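Local coordinates for protein Asp/Glu-specific dipeptidyl-peptidase (Flavobacterium psychrophilum, PDB 5JXF) that removes dipeptides from the N-terminus of oligopeptides as a serine-type dipeptidyl-peptidase of family S46, strictly requiring aspartate or glutamate at the P1 position, at residues N306-I310 with W348-S352; V298-V302 with L355-I361; P268-V274 with K724-K730. One frame throughout, in Å; residues are numbered along the deposited sequence.

Contact 1 (N306-I310 with W348-S352); sequences NPAKI and WIGES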
loop_
_atom_site.group_PDB
_atom_site.type_symbol
_atom_site.label_atom_id
_atom_site.label_comp_id
_atom_site.label_asym_id
_atom_site.label_seq_id
_atom_site.Cartn_x
_atom_site.Cartn_y
_atom_site.Cartn_z
ATOM N N ASN A 306 -3.415 9.315 22.767
ATOM C CA ASN A 306 -3.127 9.309 21.335
ATOM C C ASN A 306 -4.319 9.685 20.438
ATOM O O ASN A 306 -4.164 10.517 19.539
ATOM C CB ASN A 306 -2.577 7.945 20.900
ATOM C CG ASN A 306 -1.066 7.866 21.014
ATOM O OD1 ASN A 306 -0.438 8.711 21.654
ATOM N ND2 ASN A 306 -0.472 6.857 20.381
ATOM N N PRO A 307 -5.502 9.080 20.667
ATOM C CA PRO A 307 -6.615 9.438 19.774
ATOM C C PRO A 307 -6.947 10.932 19.813
ATOM O O PRO A 307 -7.205 11.531 18.767
ATOM C CB PRO A 307 -7.792 8.617 20.323
ATOM C CG PRO A 307 -7.177 7.514 21.093
ATOM C CD PRO A 307 -5.897 8.054 21.650
ATOM N N ALA A 308 -6.940 11.515 21.011
ATOM C CA ALA A 308 -7.170 12.948 21.163
ATOM C C ALA A 308 -6.194 13.775 20.314
ATOM O O ALA A 308 -6.613 14.534 19.434
ATOM C CB ALA A 308 -7.069 13.351 22.639
ATOM N N LYS A 309 -4.898 13.605 20.577
ATOM C CA LYS A 309 -3.840 14.347 19.888
ATOM C C LYS A 309 -3.816 14.085 18.378
ATOM O O LYS A 309 -3.529 14.985 17.588
ATOM C CB LYS A 309 -2.480 14.001 20.495
ATOM C CG LYS A 309 -2.288 14.524 21.910
ATOM C CD LYS A 309 -0.837 14.428 22.339
ATOM C CE LYS A 309 -0.410 12.979 22.506
ATOM N NZ LYS A 309 0.984 12.871 23.043
ATOM N N ILE A 310 -4.110 12.854 17.983
ATOM C CA ILE A 310 -4.222 12.522 16.571
ATOM C C ILE A 310 -5.328 13.339 15.882
ATOM O O ILE A 310 -5.088 14.003 14.863
ATOM C CB ILE A 310 -4.487 11.017 16.388
ATOM C CG1 ILE A 310 -3.197 10.239 16.673
ATOM C CG2 ILE A 310 -4.991 10.727 14.981
ATOM C CD1 ILE A 310 -3.414 8.761 16.916
ATOM N N TRP A 348 1.974 8.603 15.843
ATOM C CA TRP A 348 1.027 8.188 16.862
ATOM C C TRP A 348 -0.011 7.222 16.275
ATOM O O TRP A 348 -0.456 6.292 16.950
ATOM C CB TRP A 348 0.367 9.415 17.493
ATOM C CG TRP A 348 1.346 10.202 18.377
ATOM C CD1 TRP A 348 2.444 9.708 19.012
ATOM C CD2 TRP A 348 1.297 11.600 18.694
ATOM N NE1 TRP A 348 3.082 10.708 19.706
ATOM C CE2 TRP A 348 2.396 11.878 19.530
ATOM C CE3 TRP A 348 0.431 12.642 18.350
ATOM C CZ2 TRP A 348 2.652 13.151 20.028
ATOM C CZ3 TRP A 348 0.686 13.904 18.848
ATOM C CH2 TRP A 348 1.783 14.147 19.680
ATOM N N ILE A 349 -0.372 7.434 15.014
ATOM C CA ILE A 349 -1.256 6.494 14.317
ATOM C C ILE A 349 -0.604 5.106 14.315
ATOM O O ILE A 349 -1.186 4.145 14.827
ATOM C CB ILE A 349 -1.568 6.992 12.892
ATOM C CG1 ILE A 349 -2.440 8.248 12.982
ATOM C CG2 ILE A 349 -2.218 5.893 12.020
ATOM C CD1 ILE A 349 -2.612 8.992 11.681
ATOM N N GLY A 350 0.634 5.030 13.820
ATOM C CA GLY A 350 1.382 3.784 13.802
ATOM C C GLY A 350 1.610 3.162 15.163
ATOM O O GLY A 350 1.526 1.948 15.328
ATOM N N GLU A 351 1.909 4.006 16.145
ATOM C CA GLU A 351 2.192 3.528 17.481
ATOM C C GLU A 351 0.955 2.879 18.097
ATOM O O GLU A 351 1.030 1.777 18.641
ATOM C CB GLU A 351 2.693 4.678 18.355
ATOM C CG GLU A 351 2.900 4.292 19.794
ATOM C CD GLU A 351 3.435 5.452 20.643
ATOM O OE1 GLU A 351 2.666 6.409 20.928
ATOM O OE2 GLU A 351 4.641 5.411 20.988
ATOM N N SER A 352 -0.181 3.564 18.010
ATOM C CA SER A 352 -1.434 3.001 18.498
ATOM C C SER A 352 -1.794 1.734 17.711
ATOM O O SER A 352 -2.297 0.763 18.284
ATOM C CB SER A 352 -2.569 4.028 18.406
ATOM O OG SER A 352 -2.316 5.141 19.251
#
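Asn306 drives its carboxamide toward helix 328-357, where the two hydrogens of ND2 are spent on two side chains. One bond goes to OG of Ser352, ND2 to OG 2.8 Å and nearly straight at 166°; the other runs from ND2 to OE1 of Glu351 at 3.2 Å, taking the lone pair that faces away from OE2. Both acceptors lie close to the amide plane, and the carboxylate is almost coplanar with it, so the amide is fixed in rotation. Ser352 OG passes its own hydrogen to the carbonyl O of Trp348, which also accepts the helical N-H of Ser352 from its opposite face. With Asn306 cut back to an alanine, Glu351 OE1 and Ser352 OG would probably lose their common donor and a gap open between the helices. Beside this buried polar knot, Ile310 lays CG1 against CB of Trp348 at 3.7 Å, its CD1 reaching the backbone where Trp348 joins Ile349. The segments belong to helices 295-325 and 328-357, a helical hairpin whose arms run nearly antiparallel here, at 157° with axes 10.0 Å apart. Toward solvent, where both are only partly buried, Lys309 and Trp348 meet. The lysine chain bends at chi3 (-68°), which brings CE and NZ over one face of the six-membered ring: CE gives a CH-pi contact and NZ a cation-pi contact, NZ standing 3.9 Å from the ring centroid. A long aliphatic chain ending in a charge suits a broad indole, and Glu410 of helix 386-415 touches both residues.

Contact 2 (V298-V302 with L355-I361); sequences VAQIV and LKKSNAI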
loop_
_atom_site.group_PDB
_atom_site.type_symbol
_atom_site.label_atom_id
_atom_site.label_comp_id
_atom_site.label_asym_id
_atom_site.label_seq_id
_atom_site.Cartn_x
_atom_site.Cartn_y
_atom_site.Cartn_z
ATOM N N VAL A 298 0.164 1.970 29.005
ATOM C CA VAL A 298 -0.058 1.622 27.614
ATOM C C VAL A 298 -1.531 1.842 27.243
ATOM O O VAL A 298 -1.832 2.404 26.187
ATOM C CB VAL A 298 0.360 0.156 27.339
ATOM C CG1 VAL A 298 0.327 -0.155 25.851
ATOM C CG2 VAL A 298 1.754 -0.102 27.898
ATOM N N ALA A 299 -2.443 1.431 28.124
ATOM C CA ALA A 299 -3.872 1.569 27.852
ATOM C C ALA A 299 -4.271 3.034 27.722
ATOM O O ALA A 299 -5.089 3.380 26.878
ATOM C CB ALA A 299 -4.704 0.880 28.935
ATOM N N GLN A 300 -3.677 3.897 28.539
ATOM C CA GLN A 300 -3.979 5.323 28.467
ATOM C C GLN A 300 -3.485 5.922 27.152
ATOM O O GLN A 300 -4.125 6.801 26.567
ATOM C CB GLN A 300 -3.355 6.069 29.649
ATOM C CG GLN A 300 -3.711 7.548 29.689
ATOM C CD GLN A 300 -2.899 8.325 30.712
ATOM O OE1 GLN A 300 -1.793 7.935 31.069
ATOM N NE2 GLN A 300 -3.464 9.422 31.206
ATOM N N ILE A 301 -2.332 5.452 26.699
ATOM C CA ILE A 301 -1.771 5.922 25.449
ATOM C C ILE A 301 -2.713 5.544 24.325
ATOM O O ILE A 301 -3.190 6.382 23.557
ATOM C CB ILE A 301 -0.375 5.316 25.176
ATOM C CG1 ILE A 301 0.632 5.771 26.231
ATOM C CG2 ILE A 301 0.087 5.661 23.767
ATOM C CD1 ILE A 301 1.921 4.955 26.241
ATOM N N VAL A 302 -2.977 4.253 24.246
ATOM C CA VAL A 302 -3.757 3.707 23.156
ATOM C C VAL A 302 -5.204 4.208 23.183
ATOM O O VAL A 302 -5.735 4.649 22.159
ATOM C CB VAL A 302 -3.728 2.177 23.211
ATOM C CG1 VAL A 302 -4.794 1.594 22.324
ATOM C CG2 VAL A 302 -2.355 1.672 22.811
ATOM N N LEU A 355 0.672 -1.211 18.844
ATOM C CA LEU A 355 0.421 -1.621 20.227
ATOM C C LEU A 355 -0.839 -2.483 20.336
ATOM O O LEU A 355 -0.879 -3.453 21.095
ATOM C CB LEU A 355 0.291 -0.394 21.142
ATOM C CG LEU A 355 1.573 0.418 21.363
ATOM C CD1 LEU A 355 1.275 1.727 22.064
ATOM C CD2 LEU A 355 2.570 -0.401 22.139
ATOM N N LYS A 356 -1.870 -2.115 19.588
ATOM C CA LYS A 356 -3.090 -2.908 19.560
ATOM C C LYS A 356 -2.813 -4.239 18.884
ATOM O O LYS A 356 -2.993 -5.294 19.480
ATOM C CB LYS A 356 -4.201 -2.163 18.828
ATOM C CG LYS A 356 -4.777 -0.979 19.584
ATOM C CD LYS A 356 -5.491 -0.075 18.605
ATOM C CE LYS A 356 -6.234 1.045 19.290
ATOM N NZ LYS A 356 -7.024 1.843 18.308
ATOM N N LYS A 357 -2.341 -4.165 17.643
ATOM C CA LYS A 357 -2.074 -5.340 16.813
ATOM C C LYS A 357 -1.231 -6.396 17.525
ATOM O O LYS A 357 -1.462 -7.595 17.363
ATOM C CB LYS A 357 -1.383 -4.911 15.511
ATOM C CG LYS A 357 -1.007 -6.059 14.596
ATOM C CD LYS A 357 -0.503 -5.566 13.246
ATOM C CE LYS A 357 -0.381 -6.720 12.256
ATOM N NZ LYS A 357 0.423 -7.845 12.816
ATOM N N SER A 358 -0.270 -5.946 18.329
ATOM C CA SER A 358 0.659 -6.848 19.006
ATOM C C SER A 358 0.172 -7.194 20.404
ATOM O O SER A 358 0.789 -8.008 21.098
ATOM C CB SER A 358 2.056 -6.223 19.087
ATOM O OG SER A 358 2.015 -4.999 19.799
ATOM N N ASN A 359 -0.936 -6.565 20.796
ATOM C CA ASN A 359 -1.519 -6.678 22.135
ATOM C C ASN A 359 -0.468 -6.422 23.220
ATOM O O ASN A 359 -0.191 -7.275 24.062
ATOM C CB ASN A 359 -2.184 -8.053 22.314
ATOM C CG ASN A 359 -2.722 -8.270 23.720
ATOM O OD1 ASN A 359 -3.228 -7.339 24.353
ATOM N ND2 ASN A 359 -2.619 -9.502 24.214
ATOM N N ALA A 360 0.137 -5.240 23.183
ATOM C CA ALA A 360 1.168 -4.911 24.153
ATOM C C ALA A 360 0.564 -4.916 25.547
ATOM O O ALA A 360 1.195 -5.351 26.508
ATOM C CB ALA A 360 1.797 -3.567 23.838
ATOM N N ILE A 361 -0.689 -4.471 25.632
ATOM C CA ILE A 361 -1.380 -4.360 26.906
ATOM C C ILE A 361 -1.500 -5.716 27.599
ATOM O O ILE A 361 -1.281 -5.834 28.804
ATOM C CB ILE A 361 -2.777 -3.747 26.724
ATOM C CG1 ILE A 361 -2.671 -2.343 26.127
ATOM C CG2 ILE A 361 -3.533 -3.697 28.049
ATOM C CD1 ILE A 361 -4.041 -1.680 25.926
#
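Val302 meets the end of helix 328-357 with both of its methyls, and every contact between the two segments is apolar. Val302 CG2 turns to Leu355, lying 3.7 Å from Leu355 CD1, while CG1 lies against the aliphatic part of Lys356. This division follows from chi1 of 166°, which sets CG1 opposite the backbone N and CG2 opposite the carbonyl carbon, one methyl for each neighbour. The distance from Val302 CG1 to Lys356 CE, 3.4 Å, is tighter than usual for two carbons. Lysine fits this margin because its extended chain can cover a valine with methylenes and still carry its ammonium group onward to the surface.

The second segment is the break between helices 328-357 and 360-375, so one face of helix 295-325 packs on the end of one helix and the start of the next. One turn before Val302, Val298 and Ile361 lie alongside, pointing in opposing senses, with Val298 CG1 3.7 Å from Ile361 CG1. The isoleucine then extends CD1 to Ala299, with Ile361 CD1 4.0 Å from Ala299 CB; the small alanine lets that methyl come down close to the backbone, near CA. Ala360 CB also touches Val298 CG1, at 4.2 Å.

Backbone polarity at the break is handled locally. Asn359, with positive phi, closes a Schellman motif: its N bonds to Lys356 O, and Ala360 N bonds to Leu355 O at 2.9 Å. The same asparagine is the N-cap of the following helix, OD1 accepting from Gly362 N, a double duty that suits a short side chain tolerant of left-handed backbone angles. Ser358 OG bonds back to Gly354 O, and beyond the valines Leu355 is covered by Met686 and Ile689.

Contact 3 (P268-V274 with K724-K730); sequences PVSLDGV and KLVHPKK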
loop_
_atom_site.group_PDB
_atom_site.type_symbol
_atom_site.label_atom_id
_atom_site.label_comp_id
_atom_site.label_asym_id
_atom_site.label_seq_id
_atom_site.Cartn_x
_atom_site.Cartn_y
_atom_site.Cartn_z
ATOM N N PRO A 268 35.838 7.603 8.351
ATOM C CA PRO A 268 36.027 7.353 6.922
ATOM C C PRO A 268 34.686 6.840 6.363
ATOM O O PRO A 268 33.907 6.276 7.137
ATOM C CB PRO A 268 37.104 6.269 6.880
ATOM C CG PRO A 268 37.656 6.178 8.280
ATOM C CD PRO A 268 36.538 6.616 9.180
ATOM N N VAL A 269 34.438 7.067 5.075
ATOM C CA VAL A 269 33.202 6.685 4.420
ATOM C C VAL A 269 33.456 5.529 3.463
ATOM O O VAL A 269 34.270 5.643 2.553
ATOM C CB VAL A 269 32.585 7.862 3.628
ATOM C CG1 VAL A 269 31.329 7.405 2.925
ATOM C CG2 VAL A 269 32.294 9.039 4.554
ATOM N N SER A 270 32.761 4.421 3.681
ATOM C CA SER A 270 32.903 3.237 2.837
ATOM C C SER A 270 32.257 3.376 1.446
ATOM O O SER A 270 31.213 4.006 1.312
ATOM C CB SER A 270 32.301 2.028 3.544
ATOM O OG SER A 270 32.275 0.915 2.671
ATOM N N LEU A 271 32.886 2.793 0.423
ATOM C CA LEU A 271 32.312 2.746 -0.938
ATOM C C LEU A 271 31.962 1.323 -1.352
ATOM O O LEU A 271 31.606 1.093 -2.494
ATOM C CB LEU A 271 33.281 3.323 -1.976
ATOM C CG LEU A 271 33.557 4.818 -2.081
ATOM C CD1 LEU A 271 34.831 5.064 -2.883
ATOM C CD2 LEU A 271 32.402 5.526 -2.713
ATOM N N ASP A 272 32.085 0.379 -0.424
ATOM C CA ASP A 272 31.906 -1.038 -0.707
ATOM C C ASP A 272 30.517 -1.505 -0.319
ATOM O O ASP A 272 30.230 -2.696 -0.376
ATOM C CB ASP A 272 32.951 -1.882 0.034
ATOM C CG ASP A 272 34.342 -1.769 -0.585
ATOM O OD1 ASP A 272 34.516 -0.960 -1.532
ATOM O OD2 ASP A 272 35.262 -2.485 -0.117
ATOM N N GLY A 273 29.683 -0.562 0.119
ATOM C CA GLY A 273 28.284 -0.825 0.404
ATOM C C GLY A 273 27.931 -1.807 1.506
ATOM O O GLY A 273 28.781 -2.225 2.299
ATOM N N VAL A 274 26.648 -2.166 1.546
ATOM C CA VAL A 274 26.112 -3.064 2.560
ATOM C C VAL A 274 25.400 -4.260 1.948
ATOM O O VAL A 274 24.667 -4.118 0.968
ATOM C CB VAL A 274 25.111 -2.355 3.475
ATOM C CG1 VAL A 274 25.828 -1.292 4.378
ATOM C CG2 VAL A 274 24.041 -1.689 2.639
ATOM N N LYS A 724 37.686 10.774 3.704
ATOM C CA LYS A 724 38.536 9.629 3.445
ATOM C C LYS A 724 37.659 8.461 2.966
ATOM O O LYS A 724 37.005 7.802 3.761
ATOM C CB LYS A 724 39.330 9.251 4.688
ATOM C CG LYS A 724 40.148 7.974 4.521
ATOM C CD LYS A 724 40.957 7.695 5.772
ATOM C CE LYS A 724 41.896 6.518 5.593
ATOM N NZ LYS A 724 42.726 6.330 6.813
ATOM N N LEU A 725 37.640 8.239 1.655
ATOM C CA LEU A 725 36.863 7.164 1.045
ATOM C C LEU A 725 37.634 5.863 1.154
ATOM O O LEU A 725 38.804 5.818 0.803
ATOM C CB LEU A 725 36.566 7.503 -0.414
ATOM C CG LEU A 725 35.871 8.854 -0.601
ATOM C CD1 LEU A 725 35.540 9.078 -2.061
ATOM C CD2 LEU A 725 34.598 8.937 0.255
ATOM N N VAL A 726 37.011 4.817 1.676
ATOM C CA VAL A 726 37.731 3.556 1.890
ATOM C C VAL A 726 36.990 2.342 1.318
ATOM O O VAL A 726 35.789 2.407 1.040
ATOM C CB VAL A 726 37.991 3.301 3.382
ATOM C CG1 VAL A 726 39.001 4.317 3.926
ATOM C CG2 VAL A 726 36.686 3.357 4.186
ATOM N N HIS A 727 37.718 1.235 1.173
ATOM C CA HIS A 727 37.185 -0.016 0.624
ATOM C C HIS A 727 37.388 -1.215 1.552
ATOM O O HIS A 727 38.214 -2.077 1.271
ATOM C CB HIS A 727 37.849 -0.334 -0.711
ATOM C CG HIS A 727 37.628 0.703 -1.764
ATOM N ND1 HIS A 727 36.525 0.701 -2.588
ATOM C CD2 HIS A 727 38.393 1.749 -2.158
ATOM C CE1 HIS A 727 36.606 1.714 -3.431
ATOM N NE2 HIS A 727 37.729 2.366 -3.192
ATOM N N PRO A 728 36.614 -1.292 2.641
ATOM C CA PRO A 728 36.766 -2.346 3.653
ATOM C C PRO A 728 36.438 -3.760 3.186
ATOM O O PRO A 728 36.796 -4.712 3.871
ATOM C CB PRO A 728 35.773 -1.924 4.741
ATOM C CG PRO A 728 34.765 -1.132 4.028
ATOM C CD PRO A 728 35.511 -0.379 2.973
ATOM N N LYS A 729 35.743 -3.916 2.069
ATOM C CA LYS A 729 35.357 -5.262 1.656
ATOM C C LYS A 729 36.360 -5.819 0.648
ATOM O O LYS A 729 36.232 -6.946 0.180
ATOM C CB LYS A 729 33.929 -5.262 1.099
ATOM C CG LYS A 729 32.877 -4.932 2.163
ATOM C CD LYS A 729 31.466 -5.273 1.713
ATOM C CE LYS A 729 30.478 -5.275 2.866
ATOM N NZ LYS A 729 29.090 -5.762 2.448
ATOM N N LYS A 730 37.383 -5.026 0.347
ATOM C CA LYS A 730 38.406 -5.428 -0.604
ATOM C C LYS A 730 39.582 -6.107 0.086
ATOM O O LYS A 730 39.624 -7.334 0.168
ATOM C CB LYS A 730 38.890 -4.218 -1.403
ATOM C CG LYS A 730 37.980 -3.835 -2.578
ATOM C CD LYS A 730 38.741 -2.979 -3.602
ATOM C CE LYS A 730 40.195 -3.456 -3.809
ATOM N NZ LYS A 730 40.317 -4.920 -4.118
HETATM O O HOH W 1 28.616 -4.675 -0.196
#
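Strands 269-270 and 725-726 run parallel, Val269 beside Leu725 and Ser270 beside Val726, joined by backbone bonds from Val269 N to Lys724 O, Val726 N to Val269 O and Leu271 N to Val726 O, each 3.0 Å long. On the face carrying Val269 and Leu725, Val269 CB rests 4.1 Å from Leu725 CD2; just past the strand, Leu271 CD1 lies 3.9 Å from Leu725 CB. Leu707 of helix 703-713 covers all three residues, a place that suits branched apolar chains. On the other face, Pro268 CB meets the methyls of Val726, and Ser270 CB and OG abut the ring of Pro728. Ser270 OG also accepts from Asp272 N, an ST turn just after the strand.

Asp272 is the polar centre, its chi1 of -74° swinging the carboxylate across to the C-terminal tail. OD1 receives ND1 of His727 at 2.8 Å on its syn side, 20° out of the carboxylate plane; the donor comes from the ring edge, with ring and carboxylate turned 42° apart. OD2 uses its anti lone pair for Lys729 N, 2.7 Å away. An aspartate is short enough to hold a side chain and a turn N-H together, and its charge would probably favour a protonated histidine. Lys729 stretches its methylenes along Asp272 and Gly273 to place NZ in a salt bridge with Asp278, while one water links NZ to Asp272 O. Gly273 has positive phi, readily accommodated without a side chain. Pro268 and Ser270 also bond to the backbone of Leu673. The whole is a short parallel strand pair in which the C-terminal tail lies beside strand 269-270, the carboxylate of Asp272 bonded to the type I beta turn His727-Lys730.

Contacts 1 and 2 both use the hairpin of helices 295-325 and 328-357, contact 2 extending into helix 360-375; their centres are 11 Å apart. Asn306 N probably hydrogen-bonds to Ile301 O at 3.0 Å, and Ile301 CG2 packs 3.9 Å from Glu351 OE1. Contact 1 is nested within the loop closed by contact 2, and both within that of contact 3. Helix 328-357 supplies Ala339 and Asn343 to the bound-arginine pocket; farther along it, the Glu351 side chain is about 6 Å from that of Arg680, thought to recognise the acidic P1 residue, and about 10 Å from the bound aspartic acid. Contact 3, centre to centre 41 Å from contact 1, lies away from the probable charge-relay residues.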